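Local coordinates for flavin prenyltransferase PAD1, mitochondrial (Aspergillus niger, PDB 6QLG), which probably joins a dimethylallyl group to N5 and C6 of reduced FMN, making the prenylated flavin cofactor used by ferulic acid decarboxylase, at residues I43-T48 and K58-L63; H101-M106 and C138-S143; I201-G206 and G217-W222. All blocks are in the same frame, centred on the assembly; numbering follows the deposited sequence.

Interaction 1: I43-T48 and K58-L63; sequences IVVAMT and KVLIAL. With FMN (flavin mononucleotide), chain M.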
loop_
_atom_site.group_PDB
_atom_site.type_symbol
_atom_site.label_atom_id
_atom_site.label_comp_id
_atom_site.label_asym_id
_atom_site.label_seq_id
_atom_site.Cartn_x
_atom_site.Cartn_y
_atom_site.Cartn_z
ATOM N N ILE B 43 -4.180 -32.739 -17.612
ATOM C CA ILE B 43 -4.506 -31.975 -16.417
ATOM C C ILE B 43 -3.842 -32.641 -15.222
ATOM O O ILE B 43 -3.995 -33.852 -15.015
ATOM C CB ILE B 43 -6.028 -31.860 -16.200
ATOM C CG1 ILE B 43 -6.640 -30.906 -17.228
ATOM C CG2 ILE B 43 -6.335 -31.386 -14.783
ATOM C CD1 ILE B 43 -8.076 -30.529 -16.932
ATOM N N VAL B 44 -3.093 -31.860 -14.450
ATOM C CA VAL B 44 -2.493 -32.351 -13.216
ATOM C C VAL B 44 -3.533 -32.282 -12.106
ATOM O O VAL B 44 -4.145 -31.232 -11.876
ATOM C CB VAL B 44 -1.241 -31.539 -12.854
ATOM C CG1 VAL B 44 -0.659 -32.026 -11.534
ATOM C CG2 VAL B 44 -0.206 -31.626 -13.966
ATOM N N VAL B 45 -3.741 -33.403 -11.422
ATOM C CA VAL B 45 -4.668 -33.491 -10.301
ATOM C C VAL B 45 -3.840 -33.714 -9.043
ATOM O O VAL B 45 -3.180 -34.749 -8.899
ATOM C CB VAL B 45 -5.698 -34.611 -10.493
ATOM C CG1 VAL B 45 -6.650 -34.662 -9.307
ATOM C CG2 VAL B 45 -6.459 -34.416 -11.799
ATOM N N ALA B 46 -3.870 -32.747 -8.133
ATOM C CA ALA B 46 -3.136 -32.830 -6.880
ATOM C C ALA B 46 -4.120 -32.913 -5.722
ATOM O O ALA B 46 -5.074 -32.131 -5.654
ATOM C CB ALA B 46 -2.206 -31.627 -6.705
ATOM N N MET B 47 -3.891 -33.865 -4.824
ATOM C CA MET B 47 -4.694 -34.021 -3.621
ATOM C C MET B 47 -3.830 -33.729 -2.403
ATOM O O MET B 47 -2.686 -34.190 -2.320
ATOM C CB MET B 47 -5.285 -35.433 -3.528
ATOM C CG MET B 47 -6.120 -35.837 -4.740
ATOM S SD MET B 47 -6.983 -37.418 -4.542
ATOM C CE MET B 47 -7.907 -37.116 -3.036
ATOM N N THR B 48 -4.374 -32.952 -1.471
ATOM C CA THR B 48 -3.693 -32.594 -0.235
ATOM C C THR B 48 -4.545 -33.009 0.959
ATOM O O THR B 48 -5.694 -33.438 0.819
ATOM C CB THR B 48 -3.388 -31.087 -0.172
ATOM O OG1 THR B 48 -4.611 -30.346 -0.082
ATOM C CG2 THR B 48 -2.617 -30.638 -1.403
ATOM N N LYS B 58 -13.578 -37.927 -7.246
ATOM C CA LYS B 58 -14.601 -37.734 -8.269
ATOM C C LYS B 58 -14.099 -36.869 -9.418
ATOM O O LYS B 58 -14.598 -36.992 -10.543
ATOM C CB LYS B 58 -15.858 -37.131 -7.646
ATOM C CG LYS B 58 -16.575 -38.083 -6.704
ATOM C CD LYS B 58 -18.068 -37.822 -6.683
ATOM C CE LYS B 58 -18.849 -39.114 -6.527
ATOM N NZ LYS B 58 -19.868 -39.264 -7.602
ATOM N N VAL B 59 -13.121 -35.996 -9.166
ATOM C CA VAL B 59 -12.518 -35.242 -10.261
ATOM C C VAL B 59 -11.760 -36.180 -11.193
ATOM O O VAL B 59 -11.857 -36.071 -12.421
ATOM C CB VAL B 59 -11.612 -34.124 -9.711
ATOM C CG1 VAL B 59 -10.642 -33.650 -10.782
ATOM C CG2 VAL B 59 -12.453 -32.956 -9.203
ATOM N N LEU B 60 -11.001 -37.123 -10.626
ATOM C CA LEU B 60 -10.268 -38.081 -11.448
ATOM C C LEU B 60 -11.218 -38.927 -12.289
ATOM O O LEU B 60 -10.946 -39.198 -13.464
ATOM C CB LEU B 60 -9.397 -38.974 -10.563
ATOM C CG LEU B 60 -8.126 -38.359 -9.975
ATOM C CD1 LEU B 60 -7.546 -39.264 -8.898
ATOM C CD2 LEU B 60 -7.103 -38.099 -11.065
ATOM N N ILE B 61 -12.338 -39.350 -11.703
ATOM C CA ILE B 61 -13.310 -40.154 -12.438
ATOM C C ILE B 61 -13.949 -39.334 -13.552
ATOM O O ILE B 61 -14.124 -39.819 -14.677
ATOM C CB ILE B 61 -14.369 -40.720 -11.471
ATOM C CG1 ILE B 61 -13.729 -41.722 -10.507
ATOM C CG2 ILE B 61 -15.516 -41.365 -12.238
ATOM C CD1 ILE B 61 -14.612 -42.086 -9.333
ATOM N N ALA B 62 -14.294 -38.076 -13.264
ATOM C CA ALA B 62 -14.949 -37.237 -14.262
ATOM C C ALA B 62 -14.011 -36.907 -15.417
ATOM O O ALA B 62 -14.438 -36.866 -16.577
ATOM C CB ALA B 62 -15.471 -35.956 -13.610
ATOM N N LEU B 63 -12.731 -36.664 -15.122
ATOM C CA LEU B 63 -11.784 -36.340 -16.184
ATOM C C LEU B 63 -11.491 -37.555 -17.055
ATOM O O LEU B 63 -11.309 -37.424 -18.272
ATOM C CB LEU B 63 -10.490 -35.785 -15.588
ATOM C CG LEU B 63 -10.538 -34.375 -14.996
ATOM C CD1 LEU B 63 -9.226 -34.055 -14.298
ATOM C CD2 LEU B 63 -10.843 -33.346 -16.072
HETATM N N1 FMN M . -6.096 -28.438 6.800
HETATM C C2 FMN M . -6.815 -27.455 6.152
HETATM O O2 FMN M . -6.260 -26.414 5.822
HETATM N N3 FMN M . -8.151 -27.648 5.882
HETATM C C4 FMN M . -8.764 -28.829 6.262
HETATM O O4 FMN M . -9.959 -29.023 6.030
HETATM C C4A FMN M . -8.046 -29.822 6.914
HETATM N N5 FMN M . -8.682 -30.994 7.283
HETATM C C5A FMN M . -7.982 -31.994 7.930
HETATM C C6 FMN M . -8.619 -33.183 8.304
HETATM C C7 FMN M . -7.924 -34.198 8.959
HETATM C C7M FMN M . -8.627 -35.469 9.354
HETATM C C8 FMN M . -6.569 -34.011 9.233
HETATM C C8M FMN M . -5.788 -35.086 9.940
HETATM C C9 FMN M . -5.939 -32.818 8.860
HETATM C C9A FMN M . -6.631 -31.804 8.206
HETATM N N10 FMN M . -5.994 -30.625 7.822
HETATM C C10 FMN M . -6.702 -29.622 7.184
HETATM C "C1'" FMN M . -4.540 -30.400 8.137
HETATM C "C2'" FMN M . -3.552 -30.736 7.019
HETATM O "O2'" FMN M . -3.613 -32.112 6.703
HETATM C "C3'" FMN M . -2.144 -30.356 7.480
HETATM O "O3'" FMN M . -2.061 -28.953 7.596
HETATM C "C4'" FMN M . -1.053 -30.846 6.536
HETATM O "O4'" FMN M . 0.181 -30.266 6.898
HETATM C "C5'" FMN M . -1.348 -30.474 5.092
HETATM O "O5'" FMN M . -0.376 -31.099 4.288
HETATM P P FMN M . -0.546 -31.179 2.692
HETATM O O1P FMN M . 0.815 -31.331 2.060
HETATM O O2P FMN M . -1.399 -32.381 2.365
HETATM O O3P FMN M . -1.188 -29.922 2.151
#

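Interaction 2: H101-M106 and C138-S143; sequences HNINDM and CDDLIS. With FMN (flavin mononucleotide), chain T.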
loop_
_atom_site.group_PDB
_atom_site.type_symbol
_atom_site.label_atom_id
_atom_site.label_comp_id
_atom_site.label_asym_id
_atom_site.label_seq_id
_atom_site.Cartn_x
_atom_site.Cartn_y
_atom_site.Cartn_z
ATOM N N HIS B 101 2.789 -39.492 -9.955
ATOM C CA HIS B 101 4.136 -39.031 -9.663
ATOM C C HIS B 101 4.330 -38.911 -8.158
ATOM O O HIS B 101 3.409 -38.526 -7.430
ATOM C CB HIS B 101 4.416 -37.689 -10.345
ATOM C CG HIS B 101 4.074 -37.672 -11.802
ATOM N ND1 HIS B 101 4.910 -38.186 -12.769
ATOM C CD2 HIS B 101 2.983 -37.208 -12.456
ATOM C CE1 HIS B 101 4.351 -38.037 -13.957
ATOM N NE2 HIS B 101 3.180 -37.447 -13.795
ATOM N N ASN B 102 5.534 -39.250 -7.703
ATOM C CA ASN B 102 5.854 -39.219 -6.282
ATOM C C ASN B 102 5.935 -37.777 -5.791
ATOM O O ASN B 102 6.532 -36.919 -6.449
ATOM C CB ASN B 102 7.177 -39.948 -6.038
ATOM C CG ASN B 102 7.454 -40.200 -4.570
ATOM O OD1 ASN B 102 7.360 -39.296 -3.740
ATOM N ND2 ASN B 102 7.815 -41.437 -4.242
ATOM N N ILE B 103 5.341 -37.516 -4.622
ATOM C CA ILE B 103 5.318 -36.167 -4.056
ATOM C C ILE B 103 6.729 -35.633 -3.830
ATOM O O ILE B 103 6.958 -34.417 -3.885
ATOM C CB ILE B 103 4.491 -36.163 -2.752
ATOM C CG1 ILE B 103 4.390 -34.751 -2.169
ATOM C CG2 ILE B 103 5.091 -37.118 -1.727
ATOM C CD1 ILE B 103 3.421 -33.859 -2.892
ATOM N N ASN B 104 7.695 -36.517 -3.588
ATOM C CA ASN B 104 9.071 -36.109 -3.333
ATOM C C ASN B 104 9.913 -36.019 -4.599
ATOM O O ASN B 104 11.085 -35.638 -4.518
ATOM C CB ASN B 104 9.741 -37.082 -2.355
ATOM C CG ASN B 104 8.908 -37.336 -1.118
ATOM O OD1 ASN B 104 8.558 -38.479 -0.815
ATOM N ND2 ASN B 104 8.589 -36.274 -0.391
ATOM N N ASP B 105 9.352 -36.350 -5.760
ATOM C CA ASP B 105 10.129 -36.459 -6.994
ATOM C C ASP B 105 10.105 -35.119 -7.720
ATOM O O ASP B 105 9.260 -34.865 -8.579
ATOM C CB ASP B 105 9.586 -37.584 -7.868
ATOM C CG ASP B 105 10.383 -37.770 -9.145
ATOM O OD1 ASP B 105 11.486 -37.193 -9.257
ATOM O OD2 ASP B 105 9.905 -38.497 -10.040
ATOM N N MET B 106 11.064 -34.257 -7.383
ATOM C CA MET B 106 11.184 -32.956 -8.032
ATOM C C MET B 106 11.711 -33.047 -9.459
ATOM O O MET B 106 11.790 -32.016 -10.135
ATOM C CB MET B 106 12.086 -32.042 -7.201
ATOM C CG MET B 106 11.711 -31.989 -5.729
ATOM S SD MET B 106 9.979 -31.565 -5.470
ATOM C CE MET B 106 9.981 -29.875 -6.051
ATOM N N CYS B 138 8.215 -23.835 -2.804
ATOM C CA CYS B 138 7.802 -24.987 -3.604
ATOM C C CYS B 138 8.761 -26.154 -3.374
ATOM O O CYS B 138 9.587 -26.504 -4.218
ATOM C CB CYS B 138 7.731 -24.601 -5.080
ATOM S SG CYS B 138 9.153 -23.647 -5.686
ATOM N N ASP B 139 8.625 -26.771 -2.201
ATOM C CA ASP B 139 9.531 -27.827 -1.770
ATOM C C ASP B 139 8.961 -29.237 -1.929
ATOM O O ASP B 139 9.596 -30.197 -1.486
ATOM C CB ASP B 139 9.971 -27.585 -0.320
ATOM C CG ASP B 139 9.008 -28.160 0.701
ATOM O OD1 ASP B 139 7.779 -28.111 0.478
ATOM O OD2 ASP B 139 9.490 -28.656 1.743
ATOM N N ASP B 140 7.788 -29.391 -2.547
ATOM C CA ASP B 140 7.317 -30.705 -2.971
ATOM C C ASP B 140 6.731 -30.587 -4.370
ATOM O O ASP B 140 6.623 -29.493 -4.931
ATOM C CB ASP B 140 6.311 -31.322 -1.976
ATOM C CG ASP B 140 5.016 -30.527 -1.844
ATOM O OD1 ASP B 140 4.382 -30.187 -2.865
ATOM O OD2 ASP B 140 4.616 -30.261 -0.693
ATOM N N LEU B 141 6.350 -31.734 -4.940
ATOM C CA LEU B 141 5.949 -31.750 -6.343
ATOM C C LEU B 141 4.639 -31.009 -6.576
ATOM O O LEU B 141 4.448 -30.422 -7.646
ATOM C CB LEU B 141 5.835 -33.186 -6.851
ATOM C CG LEU B 141 5.581 -33.281 -8.358
ATOM C CD1 LEU B 141 6.662 -32.522 -9.114
ATOM C CD2 LEU B 141 5.522 -34.726 -8.809
ATOM N N ILE B 142 3.727 -31.025 -5.602
ATOM C CA ILE B 142 2.461 -30.315 -5.767
ATOM C C ILE B 142 2.700 -28.812 -5.848
ATOM O O ILE B 142 2.221 -28.139 -6.769
ATOM C CB ILE B 142 1.489 -30.675 -4.629
ATOM C CG1 ILE B 142 0.958 -32.097 -4.815
ATOM C CG2 ILE B 142 0.337 -29.679 -4.571
ATOM C CD1 ILE B 142 0.057 -32.570 -3.698
ATOM N N SER B 143 3.460 -28.263 -4.898
ATOM C CA SER B 143 3.665 -26.817 -4.875
ATOM C C SER B 143 4.566 -26.363 -6.018
ATOM O O SER B 143 4.354 -25.289 -6.591
ATOM C CB SER B 143 4.232 -26.386 -3.520
ATOM O OG SER B 143 5.321 -27.201 -3.129
HETATM N N1 FMN T . 13.786 -24.813 -9.576
HETATM C C2 FMN T . 13.969 -23.480 -9.880
HETATM O O2 FMN T . 13.381 -22.624 -9.224
HETATM N N3 FMN T . 14.809 -23.116 -10.915
HETATM C C4 FMN T . 15.470 -24.086 -11.650
HETATM O O4 FMN T . 16.226 -23.774 -12.577
HETATM C C4A FMN T . 15.286 -25.429 -11.342
HETATM N N5 FMN T . 15.949 -26.387 -12.075
HETATM C C5A FMN T . 15.772 -27.723 -11.775
HETATM C C6 FMN T . 16.441 -28.697 -12.515
HETATM C C7 FMN T . 16.257 -30.038 -12.206
HETATM C C7M FMN T . 16.971 -31.092 -12.994
HETATM C C8 FMN T . 15.412 -30.410 -11.165
HETATM C C8M FMN T . 15.226 -31.867 -10.846
HETATM C C9 FMN T . 14.745 -29.437 -10.429
HETATM C C9A FMN T . 14.923 -28.093 -10.731
HETATM N N10 FMN T . 14.261 -27.123 -9.994
HETATM C C10 FMN T . 14.440 -25.790 -10.301
HETATM C "C1'" FMN T . 13.334 -27.498 -8.872
HETATM C "C2'" FMN T . 14.010 -27.414 -7.510
HETATM O "O2'" FMN T . 15.045 -28.366 -7.449
HETATM C "C3'" FMN T . 12.989 -27.715 -6.420
HETATM O "O3'" FMN T . 12.116 -26.620 -6.243
HETATM C "C4'" FMN T . 13.672 -28.009 -5.090
HETATM O "O4'" FMN T . 12.688 -28.182 -4.096
HETATM C "C5'" FMN T . 14.577 -26.866 -4.637
HETATM O "O5'" FMN T . 15.142 -27.231 -3.394
HETATM P P FMN T . 16.443 -26.500 -2.784
HETATM O O1P FMN T . 16.487 -26.734 -1.289
HETATM O O2P FMN T . 17.672 -27.081 -3.443
HETATM O O3P FMN T . 16.362 -25.011 -3.045
#

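Interaction 3: I201-G206 and G217-W222; sequences IDQSVG and GDFERW. With DMA (dimethylallyl diphosphate), chain N.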
loop_
_atom_site.group_PDB
_atom_site.type_symbol
_atom_site.label_atom_id
_atom_site.label_comp_id
_atom_site.label_asym_id
_atom_site.label_seq_id
_atom_site.Cartn_x
_atom_site.Cartn_y
_atom_site.Cartn_z
ATOM N N ILE B 201 -21.791 -33.144 -4.370
ATOM C CA ILE B 201 -20.405 -33.294 -4.802
ATOM C C ILE B 201 -20.314 -33.274 -6.324
ATOM O O ILE B 201 -19.422 -32.636 -6.898
ATOM C CB ILE B 201 -19.796 -34.584 -4.222
ATOM C CG1 ILE B 201 -19.724 -34.512 -2.696
ATOM C CG2 ILE B 201 -18.407 -34.820 -4.793
ATOM C CD1 ILE B 201 -19.058 -35.717 -2.063
ATOM N N ASP B 202 -21.236 -33.967 -6.998
ATOM C CA ASP B 202 -21.212 -34.021 -8.458
ATOM C C ASP B 202 -21.356 -32.632 -9.068
ATOM O O ASP B 202 -20.708 -32.317 -10.073
ATOM C CB ASP B 202 -22.322 -34.941 -8.970
ATOM C CG ASP B 202 -22.039 -36.410 -8.703
ATOM O OD1 ASP B 202 -20.857 -36.775 -8.528
ATOM O OD2 ASP B 202 -23.006 -37.201 -8.668
ATOM N N GLN B 203 -22.206 -31.791 -8.479
ATOM C CA GLN B 203 -22.358 -30.429 -8.980
ATOM C C GLN B 203 -21.084 -29.619 -8.767
ATOM O O GLN B 203 -20.649 -28.891 -9.666
ATOM C CB GLN B 203 -23.553 -29.753 -8.307
ATOM C CG GLN B 203 -23.991 -28.453 -8.964
ATOM C CD GLN B 203 -23.324 -27.231 -8.352
ATOM O OE1 GLN B 203 -22.571 -27.340 -7.384
ATOM N NE2 GLN B 203 -23.608 -26.059 -8.911
ATOM N N SER B 204 -20.467 -29.738 -7.587
ATOM C CA SER B 204 -19.220 -29.022 -7.326
ATOM C C SER B 204 -18.127 -29.451 -8.294
ATOM O O SER B 204 -17.392 -28.610 -8.825
ATOM C CB SER B 204 -18.769 -29.253 -5.882
ATOM O OG SER B 204 -19.703 -28.725 -4.959
ATOM N N VAL B 205 -18.005 -30.759 -8.538
ATOM C CA VAL B 205 -16.990 -31.255 -9.463
ATOM C C VAL B 205 -17.245 -30.725 -10.868
ATOM O O VAL B 205 -16.310 -30.348 -11.587
ATOM C CB VAL B 205 -16.948 -32.795 -9.430
ATOM C CG1 VAL B 205 -16.138 -33.337 -10.599
ATOM C CG2 VAL B 205 -16.374 -33.279 -8.104
ATOM N N GLY B 206 -18.513 -30.676 -11.279
ATOM C CA GLY B 206 -18.831 -30.138 -12.591
ATOM C C GLY B 206 -18.511 -28.660 -12.709
ATOM O O GLY B 206 -18.070 -28.194 -13.762
ATOM N N GLY B 217 -21.601 -32.781 -18.080
ATOM C CA GLY B 217 -22.970 -33.144 -18.395
ATOM C C GLY B 217 -23.639 -33.996 -17.345
ATOM O O GLY B 217 -24.622 -34.679 -17.644
ATOM N N ASP B 218 -23.137 -33.979 -16.111
ATOM C CA ASP B 218 -23.645 -34.844 -15.053
ATOM C C ASP B 218 -24.203 -34.039 -13.885
ATOM O O ASP B 218 -24.227 -34.514 -12.749
ATOM C CB ASP B 218 -22.555 -35.806 -14.580
ATOM C CG ASP B 218 -22.333 -36.955 -15.548
ATOM O OD1 ASP B 218 -23.263 -37.270 -16.320
ATOM O OD2 ASP B 218 -21.231 -37.543 -15.541
ATOM N N PHE B 219 -24.658 -32.817 -14.154
ATOM C CA PHE B 219 -25.316 -32.005 -13.142
ATOM C C PHE B 219 -26.202 -30.987 -13.846
ATOM O O PHE B 219 -25.968 -30.626 -15.001
ATOM C CB PHE B 219 -24.307 -31.309 -12.215
ATOM C CG PHE B 219 -23.605 -30.141 -12.847
ATOM C CD1 PHE B 219 -22.533 -30.339 -13.701
ATOM C CD2 PHE B 219 -24.014 -28.844 -12.583
ATOM C CE1 PHE B 219 -21.884 -29.266 -14.283
ATOM C CE2 PHE B 219 -23.370 -27.768 -13.163
ATOM C CZ PHE B 219 -22.302 -27.979 -14.013
ATOM N N GLU B 220 -27.228 -30.528 -13.132
ATOM C CA GLU B 220 -28.221 -29.618 -13.692
ATOM C C GLU B 220 -27.706 -28.187 -13.586
ATOM O O GLU B 220 -27.579 -27.645 -12.484
ATOM C CB GLU B 220 -29.559 -29.772 -12.971
ATOM N N ARG B 221 -27.408 -27.578 -14.731
ATOM C CA ARG B 221 -27.035 -26.173 -14.753
ATOM C C ARG B 221 -28.258 -25.303 -14.482
ATOM O O ARG B 221 -29.392 -25.670 -14.804
ATOM C CB ARG B 221 -26.413 -25.807 -16.101
ATOM C CG ARG B 221 -25.242 -26.690 -16.486
ATOM C CD ARG B 221 -24.513 -26.173 -17.714
ATOM N NE ARG B 221 -23.292 -26.938 -17.948
ATOM C CZ ARG B 221 -22.145 -26.731 -17.308
ATOM N NH1 ARG B 221 -22.053 -25.765 -16.401
ATOM N NH2 ARG B 221 -21.087 -27.485 -17.579
ATOM N N TRP B 222 -28.021 -24.145 -13.873
ATOM C CA TRP B 222 -29.119 -23.243 -13.551
ATOM C C TRP B 222 -29.748 -22.682 -14.821
ATOM O O TRP B 222 -29.052 -22.251 -15.744
ATOM C CB TRP B 222 -28.635 -22.102 -12.660
ATOM C CG TRP B 222 -29.710 -21.105 -12.336
ATOM C CD1 TRP B 222 -29.844 -19.846 -12.846
ATOM C CD2 TRP B 222 -30.806 -21.289 -11.430
ATOM N NE1 TRP B 222 -30.952 -19.233 -12.313
ATOM C CE2 TRP B 222 -31.561 -20.099 -11.441
ATOM C CE3 TRP B 222 -31.220 -22.344 -10.610
ATOM C CZ2 TRP B 222 -32.706 -19.934 -10.662
ATOM C CZ3 TRP B 222 -32.358 -22.178 -9.838
ATOM C CH2 TRP B 222 -33.088 -20.982 -9.871
HETATM C C1 DMA N . -25.963 -19.778 -8.442
HETATM O O1 DMA N . -24.948 -19.959 -9.391
HETATM C C2 DMA N . -26.875 -18.632 -8.873
HETATM C C3 DMA N . -28.163 -18.838 -9.051
HETATM C C4 DMA N . -29.061 -17.686 -9.487
HETATM C C5 DMA N . -28.763 -20.225 -8.827
HETATM P PA DMA N . -23.434 -19.409 -9.032
HETATM O O1A DMA N . -23.481 -18.619 -7.743
HETATM O O2A DMA N . -22.932 -18.530 -10.151
HETATM O O3A DMA N . -22.405 -20.682 -8.856
HETATM P PB DMA N . -22.887 -22.171 -8.347
HETATM O O1B DMA N . -24.020 -22.020 -7.364
HETATM O O2B DMA N . -21.736 -22.869 -7.659
HETATM O O3B DMA N . -23.343 -22.976 -9.539
HETATM O O HOH W 1 -25.540 -26.046 -11.347
#

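Interaction 1: I43-T48 and K58-L63
Ile-43 and Val-45 rise from one face of the parallel sheet to meet Leu-60 and Leu-63 of the helix packed along it; all four side chains are aliphatic, so neither ring nor amide faces or edges enter the contact. Strand 42-47 and helix 53-65 are the first two elements of a beta-alpha-beta crossover completed by strand 69-74, part of the Rossmann-like core of this flavoprotein. Within the two segments the strand and helix run nearly antiparallel, at 162°, with their axes 9.9 Å apart.

Val-45 is the hub. With CG1 anti to the backbone N (chi1 -180°), its two methyls are shared out unequally: CG1 leans on Leu-60 alone, whereas CG2 touches both leucines. Leu-60 reaches in with CD2, which packs against the fork of the valine and comes within 3.8 Å of Val-45 CB. Leu-63, one turn further along the helix, brings its CD1 to Val-45 CG2, tip to tip at 3.7 Å. The same CD1 lies 4.0 Å from Ile-43 CG2, so this one methyl is wedged between two strand residues. Ile-43 crosses Leu-63 at about a right angle and touches both of its branches. Val-59 CG1 adds a looser contact with Val-45 CG2.

The touching residues are all buried: Leu-60 also packs on Thr-70 and Leu-72 of strand 69-74, and Leu-214 adjoins both Ile-43 and Leu-63.

At its C-terminal end the strand delivers Thr-48 to the FMN phosphate. The hydroxyl bonds to the backbone at Pro-124 and Ser-126, and it is Thr-48 CB that comes closest to the flavin nucleotide, 3.4 Å from FMN O3P.

Interaction 2: H101-M106 and C138-S143
Ile-103 O accepts a hydrogen bond from Leu-141 N at 2.9 Å, with the donor in the carbonyl plane and an N-H...O angle of 155°. The bond ties a type I beta turn, Asn-102 to Asp-105, to the N-terminus of helix 141-151, where Asp-140 is the N-cap. Asp-140 OD1 receives Ser-143 N at 2.9 Å, while Ser-143 OG returns a bond to Asp-140 O from above the carbonyl plane. On the turn, Asn-102 OD1 accepts from Asn-104 N in an Asx turn.

Apolar groups close around this polar link. Leu-141, its CG anti to the backbone N (chi1 -173°), spreads two methyls beneath the turn: CD2 lies 3.5 Å from His-101 CB, and CD1 lies 3.5 Å from Asp-105 O. On another flank, Ile-103 CD1 packs on Ile-142 CG1 at 3.6 Å.

Met-106 carries the contact into an active site shared between subunits, where the FMN is held largely by the second subunit and Trp-77 of that subunit packs on the methionine. Bent at both chi2 and chi3, the methionine places its CE 3.6 Å from Asp-140 O and 3.7 Å from FMN C3'.

Interaction 3: I201-G206 and G217-W222
Phe-219 and Gln-203 cross with the phenyl ring and the side-chain amide perpendicular, their planes 90° apart. The ring does not stack on the amide; its CD2 rests instead on the aliphatic part of the glutamine, 3.6 Å from Gln-203 CG, while the backbone carbonyl oxygen, Gln-203 O, lies over one ring face. Farther round, Phe-219 CE1 comes within 3.6 Å of Gly-206 CA, where the helix backbone, bare of any side chain, lets the ring settle close. On its own segment, Phe-219 CZ lies over one face of the Arg-221 guanidinium, which forms salt bridges to Asp-210 and Asp-215.

A bend at chi2 (-92°) carries the glutamine amide past the phenyl ring toward the dimethylallyl diphosphate. There Gln-203 NE2 makes a weak bond to O3B of the ligand, 3.2 Å long, and donates to a water that in turn donates to Glu-220 O. This water sits at the edge of the Phe-219 ring, in its plane.

Trp-222, at the far end of the loop, lays one face against the prenyl group, with DMA C5 3.5 Å above the indole plane and toward its rim. Tyr-191 and Arg-207 of the same chain, and Lys-151 of a neighbouring subunit, also bind the ligand. The pocket thus pairs a polar, partly cationic grip on the diphosphate with an aromatic surface for the prenyl tail, consistent with chemistry in which an allylic cation develops.

Along the chain the three contacts follow in series, each closing before the next opens. Interaction 1 lies in the core, centred about 6 Å from the centre of the folded chain. Interactions 2 and 3 lie on opposite sides of that centre, their own centres about 31 Å apart and nearest atoms about 17 Å apart. Strand 42-47 touches interaction 2 where Ala-46 and Met-47 pack on Ile-142; helix 53-65 touches interaction 3 through a Lys-58 to Asp-202 salt bridge and Val-59 against Val-205. The central strand-helix pair thus joins two outlying ligand-binding regions, each completed by a different neighbouring subunit, consistent with active sites assembled only in the oligomer.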